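Side-chain contacts in protein Niban 2 (Homo sapiens, PDB 7CTP), which may suppress apoptosis and promote melanoma cell invasion, as a PH-domain-containing protein of the cytoplasm, membranes and cell junctions: residues R361-F364 with F365-T369; V471-R474 with V475-K478; E438-D441 with N442-T446; L399-Q402 with S403-E406. One frame throughout, in Å; residues are numbered along the deposited sequence.

Interaction 1: residues R361-F364 with F365-T369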
loop_
_atom_site.group_PDB
_atom_site.type_symbol
_atom_site.label_atom_id
_atom_site.label_comp_id
_atom_site.label_asym_id
_atom_site.label_seq_id
_atom_site.Cartn_x
_atom_site.Cartn_y
_atom_site.Cartn_z
ATOM N N ARG A 361 -17.095 -13.506 -0.851
ATOM C CA ARG A 361 -17.851 -14.646 -0.345
ATOM C C ARG A 361 -18.612 -15.337 -1.471
ATOM O O ARG A 361 -18.591 -16.568 -1.592
ATOM C CB ARG A 361 -18.808 -14.170 0.749
ATOM C CG ARG A 361 -19.444 -15.270 1.615
ATOM C CD ARG A 361 -20.649 -14.702 2.358
ATOM N NE ARG A 361 -21.059 -15.509 3.505
ATOM C CZ ARG A 361 -21.918 -16.521 3.440
ATOM N NH1 ARG A 361 -22.451 -16.861 2.275
ATOM N NH2 ARG A 361 -22.245 -17.192 4.540
ATOM N N ASP A 362 -19.271 -14.550 -2.322
ATOM C CA ASP A 362 -20.064 -15.129 -3.400
ATOM C C ASP A 362 -19.180 -15.835 -4.419
ATOM O O ASP A 362 -19.536 -16.907 -4.922
ATOM C CB ASP A 362 -20.905 -14.041 -4.068
ATOM C CG ASP A 362 -21.946 -13.452 -3.133
ATOM O OD1 ASP A 362 -22.138 -14.006 -2.025
ATOM O OD2 ASP A 362 -22.574 -12.434 -3.502
ATOM N N VAL A 363 -18.020 -15.253 -4.735
ATOM C CA VAL A 363 -17.113 -15.891 -5.682
ATOM C C VAL A 363 -16.562 -17.185 -5.098
ATOM O O VAL A 363 -16.432 -18.199 -5.796
ATOM C CB VAL A 363 -15.986 -14.915 -6.074
ATOM C CG1 VAL A 363 -14.863 -15.655 -6.787
ATOM C CG2 VAL A 363 -16.537 -13.809 -6.985
ATOM N N PHE A 364 -16.230 -17.164 -3.804
ATOM C CA PHE A 364 -15.739 -18.361 -3.128
ATOM C C PHE A 364 -16.789 -19.464 -3.161
ATOM O O PHE A 364 -16.498 -20.610 -3.522
ATOM C CB PHE A 364 -15.372 -18.009 -1.689
ATOM C CG PHE A 364 -15.044 -19.197 -0.833
ATOM C CD1 PHE A 364 -13.936 -19.985 -1.109
ATOM C CD2 PHE A 364 -15.843 -19.519 0.251
ATOM C CE1 PHE A 364 -13.633 -21.080 -0.317
ATOM C CE2 PHE A 364 -15.545 -20.612 1.047
ATOM C CZ PHE A 364 -14.442 -21.390 0.763
ATOM N N PHE A 365 -18.022 -19.113 -2.800
ATOM C CA PHE A 365 -19.132 -20.065 -2.783
ATOM C C PHE A 365 -19.356 -20.686 -4.157
ATOM O O PHE A 365 -19.567 -21.902 -4.270
ATOM C CB PHE A 365 -20.388 -19.345 -2.299
ATOM C CG PHE A 365 -21.559 -20.243 -2.037
ATOM C CD1 PHE A 365 -21.762 -20.777 -0.778
ATOM C CD2 PHE A 365 -22.480 -20.519 -3.034
ATOM C CE1 PHE A 365 -22.847 -21.594 -0.517
ATOM C CE2 PHE A 365 -23.568 -21.337 -2.771
ATOM C CZ PHE A 365 -23.748 -21.873 -1.516
ATOM N N LYS A 366 -19.304 -19.866 -5.213
ATOM C CA LYS A 366 -19.502 -20.368 -6.570
ATOM C C LYS A 366 -18.391 -21.325 -6.981
ATOM O O LYS A 366 -18.656 -22.373 -7.583
ATOM C CB LYS A 366 -19.588 -19.199 -7.551
ATOM C CG LYS A 366 -19.496 -19.611 -9.011
ATOM C CD LYS A 366 -19.545 -18.399 -9.923
ATOM C CE LYS A 366 -19.013 -18.744 -11.297
ATOM N NZ LYS A 366 -19.671 -19.977 -11.810
ATOM N N GLU A 367 -17.138 -20.990 -6.653
ATOM C CA GLU A 367 -16.024 -21.826 -7.085
ATOM C C GLU A 367 -16.039 -23.169 -6.368
ATOM O O GLU A 367 -15.755 -24.209 -6.977
ATOM C CB GLU A 367 -14.705 -21.088 -6.854
ATOM C CG GLU A 367 -14.518 -19.911 -7.796
ATOM C CD GLU A 367 -14.516 -20.334 -9.252
ATOM O OE1 GLU A 367 -13.793 -21.292 -9.601
ATOM O OE2 GLU A 367 -15.242 -19.703 -10.046
ATOM N N VAL A 368 -16.392 -23.173 -5.083
ATOM C CA VAL A 368 -16.494 -24.433 -4.353
ATOM C C VAL A 368 -17.636 -25.275 -4.912
ATOM O O VAL A 368 -17.505 -26.496 -5.084
ATOM C CB VAL A 368 -16.666 -24.165 -2.847
ATOM C CG1 VAL A 368 -17.100 -25.433 -2.128
ATOM C CG2 VAL A 368 -15.360 -23.630 -2.254
ATOM N N THR A 369 -18.760 -24.633 -5.232
ATOM C CA THR A 369 -19.889 -25.359 -5.806
ATOM C C THR A 369 -19.543 -25.911 -7.179
ATOM O O THR A 369 -19.902 -27.048 -7.512
ATOM C CB THR A 369 -21.117 -24.456 -5.878
ATOM O OG1 THR A 369 -21.357 -23.880 -4.587
ATOM C CG2 THR A 369 -22.343 -25.267 -6.290
#

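Interaction 2: residues V471-R474 with V475-K478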
loop_
_atom_site.group_PDB
_atom_site.type_symbol
_atom_site.label_atom_id
_atom_site.label_comp_id
_atom_site.label_asym_id
_atom_site.label_seq_id
_atom_site.Cartn_x
_atom_site.Cartn_y
_atom_site.Cartn_z
ATOM N N VAL A 471 -18.051 -28.899 4.899
ATOM C CA VAL A 471 -16.815 -28.143 5.065
ATOM C C VAL A 471 -17.000 -26.716 4.563
ATOM O O VAL A 471 -16.528 -25.753 5.184
ATOM C CB VAL A 471 -15.660 -28.859 4.342
ATOM C CG1 VAL A 471 -14.432 -27.952 4.256
ATOM C CG2 VAL A 471 -15.321 -30.165 5.049
ATOM N N LEU A 472 -17.700 -26.560 3.435
ATOM C CA LEU A 472 -17.967 -25.232 2.890
ATOM C C LEU A 472 -18.775 -24.396 3.872
ATOM O O LEU A 472 -18.455 -23.229 4.123
ATOM C CB LEU A 472 -18.687 -25.354 1.543
ATOM C CG LEU A 472 -19.270 -24.082 0.927
ATOM C CD1 LEU A 472 -18.156 -23.092 0.574
ATOM C CD2 LEU A 472 -20.103 -24.390 -0.299
ATOM N N GLU A 473 -19.816 -24.988 4.463
ATOM C CA GLU A 473 -20.634 -24.245 5.415
ATOM C C GLU A 473 -19.823 -23.841 6.645
ATOM O O GLU A 473 -20.038 -22.761 7.210
ATOM C CB GLU A 473 -21.860 -25.072 5.808
ATOM C CG GLU A 473 -23.075 -24.259 6.244
ATOM C CD GLU A 473 -23.570 -23.283 5.180
ATOM O OE1 GLU A 473 -23.609 -23.647 3.984
ATOM O OE2 GLU A 473 -23.922 -22.140 5.555
ATOM N N ARG A 474 -18.874 -24.687 7.065
ATOM C CA ARG A 474 -18.007 -24.335 8.188
ATOM C C ARG A 474 -17.079 -23.181 7.832
ATOM O O ARG A 474 -16.826 -22.301 8.665
ATOM C CB ARG A 474 -17.176 -25.538 8.627
ATOM C CG ARG A 474 -17.878 -26.481 9.579
ATOM C CD ARG A 474 -17.020 -27.706 9.855
ATOM N NE ARG A 474 -15.840 -27.396 10.661
ATOM C CZ ARG A 474 -14.696 -28.072 10.595
ATOM N NH1 ARG A 474 -14.576 -29.096 9.759
ATOM N NH2 ARG A 474 -13.670 -27.726 11.365
ATOM N N VAL A 475 -16.530 -23.195 6.618
ATOM C CA VAL A 475 -15.608 -22.138 6.211
ATOM C C VAL A 475 -16.355 -20.821 6.039
ATOM O O VAL A 475 -15.839 -19.747 6.371
ATOM C CB VAL A 475 -14.853 -22.560 4.934
ATOM C CG1 VAL A 475 -13.962 -21.426 4.416
ATOM C CG2 VAL A 475 -14.018 -23.798 5.218
ATOM N N LEU A 476 -17.592 -20.883 5.543
ATOM C CA LEU A 476 -18.392 -19.671 5.396
ATOM C C LEU A 476 -18.656 -18.999 6.742
ATOM O O LEU A 476 -18.656 -17.763 6.835
ATOM C CB LEU A 476 -19.709 -19.995 4.688
ATOM C CG LEU A 476 -19.633 -20.352 3.202
ATOM C CD1 LEU A 476 -20.998 -20.840 2.708
ATOM C CD2 LEU A 476 -19.131 -19.171 2.354
ATOM N N LYS A 477 -18.890 -19.782 7.802
ATOM C CA LYS A 477 -19.107 -19.159 9.110
ATOM C C LYS A 477 -17.820 -18.535 9.639
ATOM O O LYS A 477 -17.847 -17.436 10.207
ATOM C CB LYS A 477 -19.685 -20.165 10.115
ATOM C CG LYS A 477 -21.006 -20.765 9.652
ATOM C CD LYS A 477 -22.006 -21.084 10.757
ATOM C CE LYS A 477 -23.284 -21.704 10.168
ATOM N NZ LYS A 477 -23.109 -23.118 9.696
ATOM N N LYS A 478 -16.678 -19.203 9.435
ATOM C CA LYS A 478 -15.404 -18.584 9.795
ATOM C C LYS A 478 -15.163 -17.331 8.962
ATOM O O LYS A 478 -14.680 -16.315 9.480
ATOM C CB LYS A 478 -14.252 -19.575 9.619
ATOM C CG LYS A 478 -14.360 -20.834 10.494
ATOM C CD LYS A 478 -13.274 -21.842 10.135
ATOM C CE LYS A 478 -13.453 -23.156 10.897
ATOM N NZ LYS A 478 -13.210 -22.995 12.358
#

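Interaction 3: residues E438-D441 with N442-T446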
loop_
_atom_site.group_PDB
_atom_site.type_symbol
_atom_site.label_atom_id
_atom_site.label_comp_id
_atom_site.label_asym_id
_atom_site.label_seq_id
_atom_site.Cartn_x
_atom_site.Cartn_y
_atom_site.Cartn_z
ATOM N N GLU A 438 -6.450 -11.143 0.759
ATOM C CA GLU A 438 -6.053 -11.928 1.924
ATOM C C GLU A 438 -7.194 -12.820 2.392
ATOM O O GLU A 438 -7.001 -14.014 2.648
ATOM C CB GLU A 438 -5.600 -10.993 3.047
ATOM C CG GLU A 438 -4.299 -10.271 2.736
ATOM C CD GLU A 438 -4.016 -9.113 3.679
ATOM O OE1 GLU A 438 -2.850 -8.669 3.719
ATOM O OE2 GLU A 438 -4.950 -8.641 4.363
ATOM N N GLN A 439 -8.398 -12.260 2.502
ATOM C CA GLN A 439 -9.506 -13.045 3.046
ATOM C C GLN A 439 -9.933 -14.145 2.082
ATOM O O GLN A 439 -10.348 -15.229 2.517
ATOM C CB GLN A 439 -10.676 -12.138 3.400
ATOM C CG GLN A 439 -10.393 -11.242 4.600
ATOM C CD GLN A 439 -9.711 -11.987 5.739
ATOM O OE1 GLN A 439 -10.260 -12.945 6.284
ATOM N NE2 GLN A 439 -8.513 -11.547 6.105
ATOM N N MET A 440 -9.823 -13.902 0.773
ATOM C CA MET A 440 -10.087 -14.973 -0.183
ATOM C C MET A 440 -9.042 -16.077 -0.069
ATOM O O MET A 440 -9.385 -17.267 -0.066
ATOM C CB MET A 440 -10.133 -14.424 -1.605
ATOM C CG MET A 440 -10.324 -15.492 -2.675
ATOM S SD MET A 440 -11.967 -16.243 -2.593
ATOM C CE MET A 440 -12.807 -15.239 -3.807
ATOM N N ASP A 441 -7.762 -15.705 0.039
ATOM C CA ASP A 441 -6.722 -16.720 0.181
ATOM C C ASP A 441 -6.915 -17.517 1.461
ATOM O O ASP A 441 -6.739 -18.741 1.472
ATOM C CB ASP A 441 -5.335 -16.080 0.160
ATOM C CG ASP A 441 -4.220 -17.102 -0.049
ATOM O OD1 ASP A 441 -4.314 -17.915 -0.996
ATOM O OD2 ASP A 441 -3.233 -17.074 0.725
ATOM N N ASN A 442 -7.287 -16.843 2.547
ATOM C CA ASN A 442 -7.529 -17.566 3.793
ATOM C C ASN A 442 -8.705 -18.525 3.647
ATOM O O ASN A 442 -8.680 -19.635 4.190
ATOM C CB ASN A 442 -7.777 -16.590 4.940
ATOM C CG ASN A 442 -6.552 -15.739 5.266
ATOM O OD1 ASN A 442 -5.453 -15.983 4.754
ATOM N ND2 ASN A 442 -6.738 -14.739 6.116
ATOM N N ALA A 443 -9.737 -18.123 2.905
ATOM C CA ALA A 443 -10.909 -18.983 2.748
ATOM C C ALA A 443 -10.558 -20.252 1.982
ATOM O O ALA A 443 -10.952 -21.360 2.378
ATOM C CB ALA A 443 -12.045 -18.221 2.059
ATOM N N VAL A 444 -9.818 -20.121 0.879
ATOM C CA VAL A 444 -9.497 -21.310 0.094
ATOM C C VAL A 444 -8.455 -22.163 0.806
ATOM O O VAL A 444 -8.512 -23.396 0.748
ATOM C CB VAL A 444 -9.057 -20.932 -1.333
ATOM C CG1 VAL A 444 -10.199 -20.213 -2.053
ATOM C CG2 VAL A 444 -7.797 -20.101 -1.308
ATOM N N TYR A 445 -7.500 -21.537 1.506
ATOM C CA TYR A 445 -6.537 -22.324 2.277
ATOM C C TYR A 445 -7.241 -23.111 3.374
ATOM O O TYR A 445 -6.979 -24.306 3.573
ATOM C CB TYR A 445 -5.463 -21.422 2.886
ATOM C CG TYR A 445 -4.486 -22.185 3.764
ATOM C CD1 TYR A 445 -3.548 -23.046 3.206
ATOM C CD2 TYR A 445 -4.516 -22.056 5.146
ATOM C CE1 TYR A 445 -2.662 -23.751 3.996
ATOM C CE2 TYR A 445 -3.631 -22.761 5.948
ATOM C CZ TYR A 445 -2.708 -23.604 5.365
ATOM O OH TYR A 445 -1.817 -24.310 6.154
ATOM N N THR A 446 -8.133 -22.443 4.109
ATOM C CA THR A 446 -8.903 -23.117 5.148
ATOM C C THR A 446 -9.744 -24.245 4.561
ATOM O O THR A 446 -9.782 -25.356 5.107
ATOM C CB THR A 446 -9.795 -22.112 5.873
ATOM O OG1 THR A 446 -8.984 -21.080 6.452
ATOM C CG2 THR A 446 -10.585 -22.807 6.972
HETATM O O HOH W 1 -8.883 -14.354 8.310
HETATM O O HOH W 2 -3.831 -17.426 3.567
#

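Interaction 4: residues L399-Q402 with S403-E406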
loop_
_atom_site.group_PDB
_atom_site.type_symbol
_atom_site.label_atom_id
_atom_site.label_comp_id
_atom_site.label_asym_id
_atom_site.label_seq_id
_atom_site.Cartn_x
_atom_site.Cartn_y
_atom_site.Cartn_z
ATOM N N LEU A 399 -8.948 -12.908 -13.531
ATOM C CA LEU A 399 -10.323 -12.575 -13.890
ATOM C C LEU A 399 -11.274 -12.678 -12.703
ATOM O O LEU A 399 -12.053 -11.754 -12.446
ATOM C CB LEU A 399 -10.806 -13.495 -15.022
ATOM C CG LEU A 399 -12.243 -13.314 -15.516
ATOM C CD1 LEU A 399 -12.508 -11.876 -15.932
ATOM C CD2 LEU A 399 -12.554 -14.273 -16.667
ATOM N N LYS A 400 -11.215 -13.792 -11.965
ATOM C CA LYS A 400 -12.283 -14.110 -11.025
ATOM C C LYS A 400 -12.324 -13.143 -9.852
ATOM O O LYS A 400 -13.399 -12.909 -9.289
ATOM C CB LYS A 400 -12.139 -15.556 -10.553
ATOM C CG LYS A 400 -12.467 -16.564 -11.668
ATOM C CD LYS A 400 -12.335 -18.014 -11.217
ATOM C CE LYS A 400 -12.678 -18.979 -12.366
ATOM N NZ LYS A 400 -12.452 -20.415 -11.986
ATOM N N MET A 401 -11.185 -12.551 -9.477
ATOM C CA MET A 401 -11.187 -11.578 -8.392
ATOM C C MET A 401 -11.651 -10.193 -8.823
ATOM O O MET A 401 -11.928 -9.360 -7.957
ATOM C CB MET A 401 -9.789 -11.469 -7.780
ATOM C CG MET A 401 -9.376 -12.705 -6.964
ATOM S SD MET A 401 -10.372 -12.920 -5.485
ATOM C CE MET A 401 -10.073 -11.379 -4.621
ATOM N N GLN A 402 -11.750 -9.929 -10.127
ATOM C CA GLN A 402 -11.965 -8.557 -10.582
ATOM C C GLN A 402 -13.311 -8.010 -10.133
ATOM O O GLN A 402 -13.425 -6.821 -9.814
ATOM C CB GLN A 402 -11.833 -8.468 -12.099
ATOM C CG GLN A 402 -10.431 -8.746 -12.606
ATOM C CD GLN A 402 -9.356 -8.004 -11.818
ATOM O OE1 GLN A 402 -9.566 -6.885 -11.343
ATOM N NE2 GLN A 402 -8.193 -8.633 -11.676
ATOM N N SER A 403 -14.346 -8.854 -10.104
ATOM C CA SER A 403 -15.663 -8.376 -9.681
ATOM C C SER A 403 -15.663 -7.966 -8.212
ATOM O O SER A 403 -16.464 -7.115 -7.809
ATOM C CB SER A 403 -16.728 -9.441 -9.948
ATOM O OG SER A 403 -16.578 -10.553 -9.077
ATOM N N CYS A 404 -14.773 -8.551 -7.400
ATOM C CA CYS A 404 -14.633 -8.113 -6.013
ATOM C C CYS A 404 -13.942 -6.757 -5.939
ATOM O O CYS A 404 -14.420 -5.837 -5.264
ATOM C CB CYS A 404 -13.847 -9.144 -5.196
ATOM S SG CYS A 404 -14.341 -10.867 -5.443
ATOM N N TYR A 405 -12.797 -6.633 -6.615
ATOM C CA TYR A 405 -12.025 -5.397 -6.576
ATOM C C TYR A 405 -12.846 -4.231 -7.120
ATOM O O TYR A 405 -12.778 -3.109 -6.595
ATOM C CB TYR A 405 -10.731 -5.578 -7.373
ATOM C CG TYR A 405 -9.749 -6.614 -6.822
ATOM C CD1 TYR A 405 -9.607 -6.819 -5.457
ATOM C CD2 TYR A 405 -8.952 -7.373 -7.681
ATOM C CE1 TYR A 405 -8.695 -7.767 -4.946
ATOM C CE2 TYR A 405 -8.035 -8.316 -7.186
ATOM C CZ TYR A 405 -7.921 -8.501 -5.817
ATOM O OH TYR A 405 -7.029 -9.421 -5.314
ATOM N N GLU A 406 -13.659 -4.497 -8.150
ATOM C CA GLU A 406 -14.468 -3.459 -8.791
ATOM C C GLU A 406 -15.427 -2.783 -7.817
ATOM O O GLU A 406 -15.821 -1.630 -8.040
ATOM C CB GLU A 406 -15.254 -4.057 -9.963
ATOM C CG GLU A 406 -15.974 -3.024 -10.855
ATOM C CD GLU A 406 -17.395 -2.702 -10.394
ATOM O OE1 GLU A 406 -17.944 -3.430 -9.534
ATOM O OE2 GLU A 406 -17.964 -1.712 -10.905
HETATM O O HOH W 3 -14.649 -11.042 -11.946
HETATM O O HOH W 4 -15.773 -13.126 -10.417
#

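Interaction 1: residues R361-F364 with F365-T369
Val368 lays one methyl over a face of the Phe364 ring, one turn back along helix 342-378. This methyl, CG2, stands 4.0 Å from the centroid of the Phe364 ring and 28° off the ring normal, a CH-pi contact; the nearest ring carbon is CE1, with Phe364 CE1 to Val368 CG2 at 3.6 Å. The ring leans along the helix because its CG is anti to the backbone N (chi1 172°), which puts it beside the carbonyl carbon and lets it follow the chain toward Val368. The backbone below is regular, Val368 N donating to Phe364 O at 3.0 Å. This inward flank is buried, with Met440 and Val444 of helix 422-455 and Leu472 and Val475 of helix 464-511 packed on Phe364. With alanine in place of the ring, Val368 CG2 would probably lose its aromatic partner and a gap would open toward both neighbouring helices.

The outer flank is looser. Phe365 is largely exposed, although its ring meets Leu476, and Lys366 stretches away to a salt bridge with Asp370. Arg361 pairs with Asp480 instead of reaching across. In Glu367, chi1 (-70°) sets CG anti to the carbonyl carbon and brings it to 3.3 Å from Val363 O; the bend at chi2 (-60°) then turns the carboxylate, which goes to Lys400. Further on, Phe365 O is gripped twice by Thr369, whose OG1 donates at 2.7 Å to Phe365 O and whose N arrives from the other face of the carbonyl plane. A buried aromatic-aliphatic i, i+4 pair beside a more open flank of mostly polar, salt-bridged side chains is typical of an amphipathic helix in a helical bundle.

Interaction 2: residues V471-R474 with V475-K478
The carboxylate of Glu473, a flat group of the exposed flank, brings OE1 to 4.0 Å from the methyl Leu476 CD1. Its other oxygen, OE2, stays 4.3 Å from Lys477 NZ, too far for a salt bridge, though the opposite charges probably still attract. Lys477 bends at chi2 and chi4 so that its ammonium returns over the Glu473 chain, NZ lying 3.6 Å from Glu473 CG. The guanidinium of Arg474 shares the polar surface with the ammonium of Lys478, and their nearest nitrogens, Arg474 NH2 and Lys478 NZ, are 4.9 Å apart. The Lys478 chain lies against Gln56 and Leu57.

These are i, i+3 and i, i+4 neighbours on helix 464-511, an amphipathic member of the helical bundle, and its buried flank is built from Val471, Leu472, Val475 and Leu476. Leu472 and Leu476 cross obliquely, CD1 of Leu472 being 4.1 Å from CG of Leu476. Because Leu476 CG is anti to the carbonyl carbon (chi1 -70°), it turns back along the helix and rests 3.2 Å from Leu472 O. Val475 CG2 uses the same direction to sit 3.2 Å from Val471 O. Leu472 and Val475 also press on Phe364 of helix 342-378, while Val471 packs against Phe447 and Leu450 of helix 422-455.

Interaction 3: residues E438-D441 with N442-T446
Asn442 leans back over the carbonyl of Glu438, its CG 3.2 Å from Glu438 O, while its backbone N donates to that same oxygen at 2.8 Å. The placement follows from chi1 of -65°, which sets CG anti to the carbonyl carbon and points the amide toward the preceding turn. There it meets the amide of Gln439, the two planes almost perpendicular (88°), with Asn442 ND2 3.7 Å from Gln439 NE2. The amides are joined through a water that accepts a hydrogen bond from Asn442 ND2 (3.1 Å) and donates one to Gln439 OE1 (2.8 Å). A second water donates to both Asn442 OD1 and Asp441 OD2, so each end of the Asn442 amide is engaged. A leucine here would offer neither amide end, and the two water-mediated ties to Gln439 and Asp441 would probably be lost, leaving the Gln439 amide freer to turn.

All this belongs to helix 422-455, a member of the helical bundle, largely buried at this point. On another flank Met440 SD lies 4.4 Å from Val444 CG1, a loose apolar i, i+4 contact against which Phe364 of helix 342-378 packs, with Val363 on Met440. Tyr445 sets its CB against Asp441 O.

One shell further out, Arg60 NH2 grips Asp441 OD1 in a salt bridge, which probably helps to set the turn of the carboxylate and so the position of OD2, the oxygen the second water uses. Thr446 OG1 donates to Asn442 O at 2.7 Å, coming from the opposite face of that carbonyl to Thr446 N, and is itself hydrogen-bonded to Leu58 N.

Interaction 4: residues L399-Q402 with S403-E406
Met401 O takes two backbone donors: Tyr405 N at 3.2 Å, nearly straight at 166°, and Cys404 N in a weak, bent bond. These bonds form the opening turn of the short helix 402-405, which lies between the PH domain's helix 176-194 and helix 342-378 of the helical bundle. The same oxygen also sits over one face of the Tyr405 ring, 3.5 Å above its plane and displaced toward the rim.

Met401 then follows the ring with its side chain. Its CB touches Tyr405 CE2 at 3.7 Å. Beyond it, bends at chi2 and chi3 curl the chain and bring the terminal CE to 3.7 Å from Tyr405 OH. Gln402 approaches differently: its OE1 lies at the ring edge, in plane, with the amide plane 60° from the ring plane. Its NE2 bonds to Pro398 O and to Asp188 of the PH-domain helix, while Arg191 of the same helix makes a cation-pi contact with Tyr405.

On the side toward helix 342-378, waters bridge the turn. One accepts from Ser403 N and donates to Leu399 O, tying the loop's carbonyl to the helix start. Ser403 OG is bonded to Glu359 and receives a further bond from another water, which stands 3.0 Å from Ser403 OG and donates its other proton to Lys400 O at 2.6 Å.

Interactions 1, 2 and 3 lie on three helices that pack against one another, their centres 11 to 12 Å apart. Phe364 of interaction 1 is the common element, its CE2 3.6 Å from Leu472 CD1 of interaction 2 and its CD1 3.9 Å from Val444 CG1 of interaction 3. Interactions 2 and 3 meet where Val475 CG1 lies 3.6 Å from Ala443 O. Interaction 4 joins from the PH-domain side through the salt bridge between Lys400 NZ and Glu367 OE1, 2.9 Å, and through Met401 SD, 3.8 Å from Met440 CE. It does not touch interaction 2, the nearest atoms being about 12 Å apart.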